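Local coordinates for protein glutathione S-transferase (Bombyx mori, PDB 5ZFG) that probably transfers glutathione onto electrophilic compounds, as glutathione transferases do, and metabolises the insecticide diazinon, at residues L84-P89 against A153-I158. Numbering follows the deposited sequence.
Sequences LYPQDP and ANHLTI
The N-capping box sequence of the glutathione transferase fold, Thr-x-x-Asp, begins at T157, and here the interdomain linker docks on it through L84 and Y85. Segment 84-89 is the last part of the linker between helix 67-78 of the thioredoxin-like domain and helix 89-114 of the all-helical domain, with P89 already helical; 153-158 runs into helix 160-172. T157 suits the start of that helix: its OG1 makes a weak hydrogen bond to A159 N, while its own N is held by D160 OD2. The next amide, I158 N, donates to L84 O at 2.8 Å (N-H...O 155°), tying the two loops together in a buried setting. Apolar branches pack beside this bond. L84 sets CG anti to its backbone N (chi1 -157°), 3.9 Å from I158 CG2, the two side chains crossing at about a right angle. Its forked end suits a place between two neighbours, for CD1 also lies 4.0 Å from L156 CD2. Y85 offers both a flat surface and a polar end: OH hydrogen-bonds to N96 and the ring makes a cation-pi contact with R92, both on helix 89-114. Farther along, the compact ring of P86 slides past H155, CG meeting the imidazole edge 4.1 Å from NE2. With its extended chi2, I158 reaches over one face of Y85, placing CD1 4.0 Å from the ring centroid, a CH-pi contact only 14° off the ring normal.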
loop_
_atom_site.group_PDB
_atom_site.type_symbol
_atom_site.label_atom_id
_atom_site.label_comp_id
_atom_site.label_asym_id
_atom_site.label_seq_id
_atom_site.Cartn_x
_atom_site.Cartn_y
_atom_site.Cartn_z
ATOM N N LEU B 84 8.232 12.402 11.963
ATOM C CA LEU B 84 6.990 11.705 11.636
ATOM C C LEU B 84 7.150 10.833 10.387
ATOM O O LEU B 84 6.361 9.905 10.189
ATOM C CB LEU B 84 5.858 12.715 11.436
ATOM C CG LEU B 84 4.399 12.298 11.614
ATOM C CD1 LEU B 84 4.085 11.861 13.036
ATOM C CD2 LEU B 84 3.481 13.431 11.230
ATOM N N TYR B 85 8.152 11.109 9.551
ATOM C CA TYR B 85 8.477 10.253 8.402
ATOM C C TYR B 85 9.984 10.299 8.201
ATOM O O TYR B 85 10.499 11.078 7.388
ATOM C CB TYR B 85 7.737 10.708 7.140
ATOM C CG TYR B 85 7.708 9.711 5.978
ATOM C CD1 TYR B 85 7.835 8.340 6.189
ATOM C CD2 TYR B 85 7.544 10.164 4.672
ATOM C CE1 TYR B 85 7.806 7.430 5.118
ATOM C CE2 TYR B 85 7.486 9.278 3.596
ATOM C CZ TYR B 85 7.626 7.908 3.820
ATOM O OH TYR B 85 7.584 7.058 2.728
ATOM N N PRO B 86 10.726 9.469 8.930
ATOM C CA PRO B 86 12.191 9.553 8.894
ATOM C C PRO B 86 12.756 9.374 7.494
ATOM O O PRO B 86 12.207 8.652 6.660
ATOM C CB PRO B 86 12.632 8.408 9.812
ATOM C CG PRO B 86 11.455 8.127 10.689
ATOM C CD PRO B 86 10.251 8.414 9.843
ATOM N N GLN B 87 13.894 10.021 7.256
ATOM C CA GLN B 87 14.566 9.943 5.967
ATOM C C GLN B 87 15.577 8.809 5.894
ATOM O O GLN B 87 15.941 8.402 4.790
ATOM C CB GLN B 87 15.261 11.273 5.651
ATOM C CG GLN B 87 14.294 12.439 5.563
ATOM C CD GLN B 87 14.994 13.776 5.422
ATOM O OE1 GLN B 87 14.986 14.380 4.345
ATOM N NE2 GLN B 87 15.598 14.250 6.511
ATOM N N ASP B 88 16.029 8.294 7.033
ATOM C CA ASP B 88 16.953 7.172 7.020
ATOM C C ASP B 88 16.290 5.993 6.313
ATOM O O ASP B 88 15.172 5.614 6.685
ATOM C CB ASP B 88 17.331 6.770 8.437
ATOM C CG ASP B 88 18.088 5.462 8.476
ATOM O OD1 ASP B 88 19.242 5.438 7.975
ATOM O OD2 ASP B 88 17.529 4.459 8.983
ATOM N N PRO B 89 16.944 5.378 5.323
ATOM C CA PRO B 89 16.251 4.345 4.524
ATOM C C PRO B 89 15.669 3.205 5.340
ATOM O O PRO B 89 14.525 2.806 5.089
ATOM C CB PRO B 89 17.350 3.877 3.558
ATOM C CG PRO B 89 18.201 5.118 3.378
ATOM C CD PRO B 89 18.259 5.719 4.757
ATOM N N ALA B 153 8.776 3.068 15.468
ATOM C CA ALA B 153 9.916 3.708 16.110
ATOM C C ALA B 153 9.532 3.974 17.556
ATOM O O ALA B 153 8.419 3.661 17.989
ATOM C CB ALA B 153 10.321 4.995 15.387
ATOM N N ASN B 154 10.477 4.539 18.312
ATOM C CA ASN B 154 10.198 4.976 19.671
ATOM C C ASN B 154 9.567 6.353 19.719
ATOM O O ASN B 154 9.448 6.927 20.808
ATOM C CB ASN B 154 11.479 4.955 20.503
ATOM C CG ASN B 154 11.709 3.617 21.150
ATOM O OD1 ASN B 154 10.755 2.944 21.570
ATOM N ND2 ASN B 154 12.970 3.209 21.233
ATOM N N HIS B 155 9.175 6.884 18.562
ATOM C CA HIS B 155 8.419 8.119 18.455
ATOM C C HIS B 155 7.293 7.915 17.449
ATOM O O HIS B 155 7.321 6.980 16.639
ATOM C CB HIS B 155 9.310 9.289 18.020
ATOM C CG HIS B 155 9.926 9.101 16.672
ATOM N ND1 HIS B 155 11.177 8.552 16.494
ATOM C CD2 HIS B 155 9.458 9.380 15.433
ATOM C CE1 HIS B 155 11.455 8.505 15.204
ATOM N NE2 HIS B 155 10.427 9.001 14.538
ATOM N N LEU B 156 6.312 8.813 17.510
ATOM C CA LEU B 156 5.170 8.775 16.597
ATOM C C LEU B 156 5.614 8.973 15.150
ATOM O O LEU B 156 6.476 9.810 14.858
ATOM C CB LEU B 156 4.160 9.861 16.985
ATOM C CG LEU B 156 2.771 9.809 16.325
ATOM C CD1 LEU B 156 1.924 8.700 16.917
ATOM C CD2 LEU B 156 2.045 11.148 16.398
ATOM N N THR B 157 5.041 8.172 14.236
ATOM C CA THR B 157 5.260 8.347 12.800
ATOM C C THR B 157 3.922 8.237 12.073
ATOM O O THR B 157 2.905 7.858 12.657
ATOM C CB THR B 157 6.240 7.317 12.217
ATOM O OG1 THR B 157 5.677 6.006 12.317
ATOM C CG2 THR B 157 7.600 7.340 12.935
ATOM N N ILE B 158 3.923 8.550 10.769
ATOM C CA ILE B 158 2.683 8.406 10.003
ATOM C C ILE B 158 2.200 6.959 9.980
ATOM O O ILE B 158 1.033 6.714 9.686
ATOM C CB ILE B 158 2.801 8.941 8.549
ATOM C CG1 ILE B 158 3.925 8.260 7.751
ATOM C CG2 ILE B 158 2.909 10.488 8.513
ATOM C CD1 ILE B 158 3.938 8.679 6.262
#